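Local coordinates for protein P43 (Trichuris muris, PDB 6QIX) that is the major secreted protein of the whipworm, tethers to matrix and inhibits interleukin-13 function, at residues D136-S139 / Y140-L143. Residues are numbered along the deposited sequence; the frame is centred on the assembly and turned at random.
Sequences DTPS and YVRL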
# COMPACT_ATOMS: atom_id res chain seq x y z
N ASP A 136 13.90 -10.64 -1.96
CA ASP A 136 14.75 -11.17 -0.93
C ASP A 136 14.21 -10.89 0.48
O ASP A 136 14.92 -11.12 1.46
CB ASP A 136 16.20 -10.64 -1.09
CG ASP A 136 16.30 -9.10 -1.13
OD1 ASP A 136 15.26 -8.45 -1.23
OD2 ASP A 136 17.45 -8.55 -1.08
N THR A 137 12.98 -10.44 0.61
CA THR A 137 12.41 -10.30 1.93
C THR A 137 12.03 -11.68 2.46
O THR A 137 11.23 -12.37 1.82
CB THR A 137 11.14 -9.44 1.93
OG1 THR A 137 11.42 -8.15 1.40
CG2 THR A 137 10.63 -9.32 3.37
N PRO A 138 12.57 -12.12 3.60
CA PRO A 138 12.18 -13.45 4.12
C PRO A 138 10.70 -13.46 4.47
O PRO A 138 10.16 -12.49 5.01
CB PRO A 138 13.05 -13.63 5.36
CG PRO A 138 14.18 -12.58 5.22
CD PRO A 138 13.51 -11.43 4.49
N SER A 139 10.05 -14.59 4.17
CA SER A 139 8.63 -14.72 4.41
C SER A 139 8.27 -14.36 5.85
O SER A 139 7.29 -13.66 6.10
CB SER A 139 8.18 -16.14 4.05
OG SER A 139 6.78 -16.28 4.29
N TYR A 140 9.06 -14.81 6.82
CA TYR A 140 8.70 -14.56 8.22
C TYR A 140 8.78 -13.06 8.56
O TYR A 140 8.02 -12.58 9.42
CB TYR A 140 9.58 -15.42 9.16
CG TYR A 140 10.96 -14.88 9.45
CD1 TYR A 140 11.18 -14.10 10.58
CD2 TYR A 140 12.04 -15.14 8.61
CE1 TYR A 140 12.43 -13.60 10.86
CE2 TYR A 140 13.30 -14.64 8.88
CZ TYR A 140 13.49 -13.87 10.02
OH TYR A 140 14.73 -13.36 10.34
N VAL A 141 9.66 -12.31 7.88
CA VAL A 141 9.75 -10.86 8.04
C VAL A 141 8.52 -10.18 7.45
O VAL A 141 7.86 -9.32 8.08
CB VAL A 141 11.04 -10.35 7.38
CG1 VAL A 141 11.10 -8.85 7.39
CG2 VAL A 141 12.26 -10.96 8.09
N ARG A 142 8.18 -10.57 6.22
CA ARG A 142 7.00 -10.02 5.57
C ARG A 142 5.77 -10.23 6.43
O ARG A 142 4.97 -9.30 6.62
CB ARG A 142 6.84 -10.66 4.19
CG ARG A 142 5.71 -10.15 3.41
CD ARG A 142 5.67 -10.77 2.00
NE ARG A 142 4.48 -10.20 1.42
CZ ARG A 142 4.35 -9.86 0.16
NH1 ARG A 142 5.38 -10.07 -0.69
NH2 ARG A 142 3.18 -9.33 -0.24
N LEU A 143 5.63 -11.42 7.01
CA LEU A 143 4.43 -11.71 7.77
C LEU A 143 4.42 -10.96 9.09
O LEU A 143 3.35 -10.53 9.54
CB LEU A 143 4.29 -13.22 8.02
CG LEU A 143 4.14 -14.03 6.73
CD1 LEU A 143 4.05 -15.52 7.03
CD2 LEU A 143 2.94 -13.58 5.91
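Pro138 packs against Tyr140 and Val141 in a local contact at the N-terminal end of helix 139-151, where the loop after helix 126-129 turns into the first helical residues. Pro138 holds the N-cap position. Pro138 O accepts a nearly straight hydrogen bond from Arg142 N at 3.0 Å, with an N-H...O angle of 169°. Val141 N also donates to Pro138 O, but at 124° that bond is weak. The next helical bond runs from Leu143 N to Ser139 O at 2.9 Å.

The proline ring touches two side chains, with Pro138 CB and Val141 CG2 on the same side of the Tyr140 ring. Pro138 CB lies 3.7 Å from Tyr140 CE2, approaching the aromatic ring obliquely. Pro138 CG lies 3.8 Å from Val141 CG2, and that same methyl also sits over one face of the Tyr140 ring, offset toward the rim. Tyr140 chi1 is 82°, which places CG between its own backbone N and carbonyl carbon and swings the ring back toward the proline. On the loop side, Thr137 CG2 reaches Val141 CG1 at 4.1 Å.

Tyr140 OH hydrogen-bonds to Asn88 OD1, in the loop between strands 79-85 and 95-101. The Arg364 side chain, near the end of the modelled chain, packs on Pro138 and Val141. Arg142 extends past Thr133 and Trp197, and Arg142 NH1 hydrogen-bonds to Lys266 O on strand 262-268.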